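Local coordinates for protein ORF 37 (Human herpesvirus 8 type M, PDB 3FHD) that cuts DNA as an endonuclease and exonuclease of the herpesvirus alkaline nuclease family and helps process branched viral DNA into unit-length genomes, at residues Arg69-Cys72 and Ala73-Lys76; Val209-Leu212 and Leu213-Leu217; Met230-Pro233 and Gln234-Ile237. All blocks are in the same frame, centred on the assembly; numbering follows the deposited sequence.

Interaction 1 (Arg69-Cys72 and Ala73-Lys76)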
# COMPACT_ATOMS: atom_id res chain seq x y z
N ARG A 69 -18.51 25.14 -2.80
CA ARG A 69 -18.84 26.03 -1.67
C ARG A 69 -20.24 26.60 -1.81
O ARG A 69 -21.02 26.61 -0.84
CB ARG A 69 -17.84 27.20 -1.61
CG ARG A 69 -16.45 26.85 -1.08
CD ARG A 69 -15.59 28.12 -1.09
NE ARG A 69 -14.23 27.89 -0.57
CZ ARG A 69 -13.88 28.00 0.70
NH1 ARG A 69 -14.78 28.28 1.65
NH2 ARG A 69 -12.62 27.80 1.04
N ASP A 70 -20.54 27.10 -3.01
CA ASP A 70 -21.85 27.64 -3.37
C ASP A 70 -22.99 26.63 -3.25
O ASP A 70 -24.05 26.94 -2.71
CB ASP A 70 -21.82 28.20 -4.80
CG ASP A 70 -20.99 29.49 -4.92
OD1 ASP A 70 -20.54 30.05 -3.89
OD2 ASP A 70 -20.79 29.94 -6.08
N TRP A 71 -22.77 25.43 -3.79
CA TRP A 71 -23.70 24.30 -3.69
C TRP A 71 -23.91 23.91 -2.23
O TRP A 71 -25.05 23.70 -1.80
CB TRP A 71 -23.12 23.11 -4.48
CG TRP A 71 -23.82 21.78 -4.35
CD1 TRP A 71 -25.10 21.47 -4.72
CD2 TRP A 71 -23.25 20.55 -3.85
NE1 TRP A 71 -25.37 20.15 -4.45
CE2 TRP A 71 -24.25 19.56 -3.91
CE3 TRP A 71 -22.00 20.21 -3.32
CZ2 TRP A 71 -24.04 18.25 -3.48
CZ3 TRP A 71 -21.79 18.91 -2.90
CH2 TRP A 71 -22.82 17.94 -2.99
N CYS A 72 -22.81 23.84 -1.47
CA CYS A 72 -22.84 23.45 -0.06
C CYS A 72 -23.52 24.47 0.84
O CYS A 72 -23.99 24.12 1.92
CB CYS A 72 -21.42 23.14 0.47
SG CYS A 72 -20.83 21.57 -0.07
N ALA A 73 -23.58 25.72 0.38
CA ALA A 73 -24.23 26.79 1.13
C ALA A 73 -25.74 26.56 1.26
O ALA A 73 -26.35 27.09 2.18
CB ALA A 73 -23.96 28.14 0.48
N GLN A 74 -26.34 25.79 0.37
CA GLN A 74 -27.79 25.56 0.38
C GLN A 74 -28.26 24.75 1.59
O GLN A 74 -27.61 23.78 1.98
CB GLN A 74 -28.23 24.83 -0.88
CG GLN A 74 -28.04 25.63 -2.13
CD GLN A 74 -28.36 24.81 -3.35
OE1 GLN A 74 -29.45 24.91 -3.90
NE2 GLN A 74 -27.43 23.97 -3.76
N ALA A 75 -29.40 25.14 2.18
CA ALA A 75 -29.97 24.43 3.34
C ALA A 75 -30.18 22.91 3.13
O ALA A 75 -29.89 22.11 4.02
CB ALA A 75 -31.27 25.09 3.77
N LYS A 76 -30.70 22.54 1.96
CA LYS A 76 -31.00 21.14 1.64
C LYS A 76 -29.76 20.24 1.45
O LYS A 76 -29.85 19.03 1.60
CB LYS A 76 -31.90 21.08 0.38
CG LYS A 76 -31.27 21.63 -0.92
CD LYS A 76 -32.31 21.77 -2.05
CE LYS A 76 -31.63 22.19 -3.36
NZ LYS A 76 -32.56 22.36 -4.54
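Gln74 folds back onto Trp71 at the C-terminal end of helix 66-72, where the chain leaves the helix for the loop toward helix 83-100. This is a helix C-terminus in which a side chain just past the end binds a carbonyl of the last turn. The Gln74 side chain can be followed outward. Gln74 CB lies 3.5 Å from Trp71 O. Gln74 CG stays close to Trp71 O, at 3.6 Å, because it is anti to the carbonyl carbon and beside the backbone N (chi1 -66°). Beyond CG the chain is extended, and Gln74 CD is still 3.8 Å from Trp71 O. At the tip, Gln74 NE2 donates to Trp71 O at 3.1 Å, with a fairly straight N-H...O angle of 164°. It comes in the carbonyl plane, on a lone pair. The oxygen in turn lies almost in the plane of the Gln74 amide.

Trp71 O takes a second bond from Gln74 N, 3.3 Å away. This donor sits above the carbonyl plane, so backbone and side chain of one residue grip one oxygen from different directions. Ala73 N is shared weakly between Arg69 O, four residues back, and Asp70 O, three back. Gln74 N then bonds three residues back, so the helical pattern tightens at its end.

The indole of Trp71 is buried against Val122 and Ala123 of helix 122-130, and against Ile77 and Pro79. The carbonyls of Cys72 and Gln74 both accept from Lys494 NZ, which ties the start of the loop to the C-terminal part of the chain. The Trp71 and Gln74 side chains cross at about a right angle, with ring and amide planes 61° apart. Gln74 NE2 approaches the indole obliquely, 3.5 Å from Trp71 CD1.

Interaction 2 (Val209-Leu212 and Leu213-Leu217)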
# COMPACT_ATOMS: atom_id res chain seq x y z
N VAL A 209 12.99 -6.96 -5.34
CA VAL A 209 12.26 -7.91 -4.50
C VAL A 209 11.02 -8.48 -5.22
O VAL A 209 10.75 -9.68 -5.10
CB VAL A 209 11.89 -7.34 -3.12
CG1 VAL A 209 11.09 -8.40 -2.29
CG2 VAL A 209 13.16 -6.90 -2.36
N LYS A 210 10.26 -7.64 -5.93
CA LYS A 210 9.11 -8.15 -6.73
C LYS A 210 9.54 -9.24 -7.67
O LYS A 210 8.88 -10.29 -7.75
CB LYS A 210 8.46 -7.06 -7.58
CG LYS A 210 7.73 -6.02 -6.82
CD LYS A 210 6.82 -5.16 -7.68
CE LYS A 210 6.60 -3.84 -6.93
NZ LYS A 210 5.44 -3.02 -7.36
N THR A 211 10.63 -9.00 -8.40
CA THR A 211 11.20 -10.03 -9.31
C THR A 211 11.54 -11.36 -8.61
O THR A 211 11.29 -12.44 -9.16
CB THR A 211 12.42 -9.53 -10.08
OG1 THR A 211 12.09 -8.28 -10.70
CG2 THR A 211 12.81 -10.53 -11.21
N LEU A 212 12.14 -11.27 -7.42
CA LEU A 212 12.41 -12.45 -6.58
C LEU A 212 11.16 -13.23 -6.20
O LEU A 212 11.15 -14.47 -6.30
CB LEU A 212 13.18 -12.05 -5.32
CG LEU A 212 14.62 -11.52 -5.47
CD1 LEU A 212 15.08 -10.77 -4.22
CD2 LEU A 212 15.59 -12.67 -5.80
N LEU A 213 10.12 -12.53 -5.75
CA LEU A 213 8.85 -13.15 -5.39
C LEU A 213 8.22 -13.84 -6.61
O LEU A 213 7.85 -15.02 -6.56
CB LEU A 213 7.88 -12.09 -4.79
CG LEU A 213 8.34 -11.44 -3.47
CD1 LEU A 213 7.41 -10.30 -2.94
CD2 LEU A 213 8.54 -12.51 -2.39
N ALA A 214 8.14 -13.10 -7.71
CA ALA A 214 7.52 -13.58 -8.94
C ALA A 214 8.25 -14.80 -9.56
O ALA A 214 7.63 -15.83 -9.89
CB ALA A 214 7.44 -12.43 -9.94
N THR A 215 9.57 -14.67 -9.68
CA THR A 215 10.42 -15.66 -10.34
C THR A 215 10.82 -16.86 -9.46
O THR A 215 10.92 -18.01 -9.95
CB THR A 215 11.69 -14.97 -10.86
OG1 THR A 215 11.31 -13.92 -11.76
CG2 THR A 215 12.59 -15.96 -11.59
N LEU A 216 11.08 -16.61 -8.18
CA LEU A 216 11.63 -17.67 -7.33
C LEU A 216 10.65 -18.31 -6.38
O LEU A 216 10.79 -19.48 -6.05
CB LEU A 216 12.90 -17.21 -6.59
CG LEU A 216 14.02 -16.55 -7.42
CD1 LEU A 216 15.16 -16.12 -6.52
CD2 LEU A 216 14.55 -17.46 -8.56
N LEU A 217 9.65 -17.55 -5.94
CA LEU A 217 8.63 -18.08 -5.01
C LEU A 217 7.35 -18.49 -5.71
O LEU A 217 6.67 -19.39 -5.26
CB LEU A 217 8.29 -17.06 -3.90
CG LEU A 217 9.08 -17.13 -2.58
CD1 LEU A 217 10.58 -17.01 -2.82
CD2 LEU A 217 8.60 -16.03 -1.60
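Leu212 and Leu216 lie side by side and point the same way, with Leu212 CD2 3.6 Å from Leu216 CD1. Val209 and Leu213 make a looser apolar pair of the same kind. There Val209 CG1, placed anti to the backbone N (chi1 179°), lies 4.2 Å from Leu213 CD1. These pairs belong to helix 203-217, which packs on the central sheet of this PD-(D/E)XK nuclease. Val209 and Leu213 rest on Ile267 and Leu459 of that sheet. Leu212 and Leu216 touch Ile444 of the separate strand 443-444.

Backbone bonds to the carbonyl four residues back run from Leu213 N to Val209 O through to Leu216 N to Leu212 O, the last 2.8 Å long. A pi-type turn adds one more: Leu217 N is shared between Leu213 O and, weakly, Leu212 O, five residues back.

Among the polar side chains, Thr215 OG1 adds a weak bond to Thr211 O, 3.0 Å away, beside the backbone bond from Thr215 N. Thr211 CG2 packs at 3.7 Å from Thr215 OG1. The Lys210 chain runs toward the metal site, about 7 Å from the bound magnesium ion, and its NZ binds Asp243 O and Leu225 O.

Interaction 3 (Met230-Pro233 and Gln234-Ile237)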
# COMPACT_ATOMS: atom_id res chain seq x y z
N MET A 230 -6.33 1.57 -5.03
CA MET A 230 -7.64 0.99 -4.80
C MET A 230 -8.34 1.75 -3.69
O MET A 230 -8.06 1.50 -2.51
CB MET A 230 -7.47 -0.46 -4.37
CG MET A 230 -7.01 -1.31 -5.55
SD MET A 230 -6.45 -2.99 -5.25
CE MET A 230 -5.76 -2.90 -3.64
N GLN A 231 -9.27 2.63 -4.06
CA GLN A 231 -10.10 3.36 -3.10
C GLN A 231 -11.14 2.35 -2.52
O GLN A 231 -11.54 1.39 -3.22
CB GLN A 231 -10.82 4.50 -3.81
CG GLN A 231 -9.89 5.49 -4.53
CD GLN A 231 -10.63 6.42 -5.49
OE1 GLN A 231 -10.98 7.55 -5.13
NE2 GLN A 231 -10.87 5.94 -6.72
N SER A 232 -11.57 2.54 -1.28
CA SER A 232 -12.73 1.81 -0.74
C SER A 232 -14.04 2.24 -1.41
O SER A 232 -14.47 3.38 -1.27
CB SER A 232 -12.87 1.99 0.79
OG SER A 232 -14.19 1.59 1.21
N PRO A 233 -14.73 1.31 -2.12
CA PRO A 233 -16.02 1.71 -2.72
C PRO A 233 -17.14 1.89 -1.69
O PRO A 233 -18.16 2.51 -2.00
CB PRO A 233 -16.34 0.55 -3.68
CG PRO A 233 -15.59 -0.65 -3.08
CD PRO A 233 -14.35 -0.07 -2.47
N GLN A 234 -16.96 1.35 -0.49
CA GLN A 234 -18.03 1.40 0.49
C GLN A 234 -18.02 2.69 1.31
O GLN A 234 -19.06 3.15 1.72
CB GLN A 234 -18.00 0.18 1.41
CG GLN A 234 -18.31 -1.15 0.69
CD GLN A 234 -19.73 -1.19 0.14
OE1 GLN A 234 -20.12 -0.36 -0.69
NE2 GLN A 234 -20.51 -2.16 0.59
N ASN A 235 -16.83 3.29 1.48
CA ASN A 235 -16.74 4.56 2.26
C ASN A 235 -16.06 5.75 1.58
O ASN A 235 -16.34 6.91 1.91
CB ASN A 235 -16.13 4.29 3.65
CG ASN A 235 -14.79 3.59 3.57
OD1 ASN A 235 -13.82 4.14 3.04
ND2 ASN A 235 -14.72 2.37 4.11
N GLY A 236 -15.16 5.48 0.64
CA GLY A 236 -14.40 6.53 -0.02
C GLY A 236 -13.41 7.31 0.85
O GLY A 236 -12.90 8.34 0.42
N ILE A 237 -13.10 6.82 2.06
CA ILE A 237 -12.12 7.50 2.96
C ILE A 237 -10.81 6.74 3.12
O ILE A 237 -9.79 7.31 3.51
CB ILE A 237 -12.74 7.87 4.34
CG1 ILE A 237 -12.88 6.63 5.25
CG2 ILE A 237 -14.08 8.52 4.17
CD1 ILE A 237 -13.19 7.00 6.71
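The loop of a beta-hairpin joins strand 230-231 to strand 238-240, and in it Ser232 meets Asn235 and Gly236. Gly236 N donates to Ser232 O at 2.9 Å, with the donor tilted 26° from the carbonyl plane, which closes an alpha-turn. A second bond runs from Asn235 N to Ser232 OG at 3.2 Å. The hydroxyl reaches it because OG is anti to the Ser232 nitrogen (chi1 164°). Ser232 OG is also hydrogen-bonded to Glu408 OE2 of helix 394-412, which fixes the turn to that helix. Gln234 N binds the same carboxylate oxygen.

The Asn235 amide lies over the Ser232 side chain, with OD1 3.3 Å from Ser232 CB. Asn235 ND2 comes within 3.0 Å of Ser232 OG, but the angle is poor for a bond. Asn503 OD1 is its partner instead. Earlier in the turn, Pro233 O and Gln234 OE1 accept from Arg137 NE and NH2 of helix 134-147.

Gly236 has a phi of 67°, a positive value that by itself favours glycine. Ile237 N donates to Asn235 OD1 at 2.9 Å, in the carbonyl plane and on a lone pair. OD1 also accepts from Phe238 N, so this Asx turn leads into the returning strand.

How the interactions relate
From the N terminus the three contacts come in series, and none encloses or crosses another. Each is local. Interaction 1 sits where helix 66-72 ends and the loop toward helix 83-100 begins. Interaction 2 lies within helix 203-217, on the nuclease sheet beside the metal site. Interaction 3 closes the short connection between two strands of the small three-stranded sheet. Interactions 2 and 3 are on opposite sides of the chain's centre, with nearest atoms about 12 Å apart. Interaction 1 is on the same side as interaction 3, with centres 24 Å apart. Both reach the C-terminal region, through Lys494 and Asn503. Side chains of interaction 2 pack the helix on strands 262-269 and 455-464.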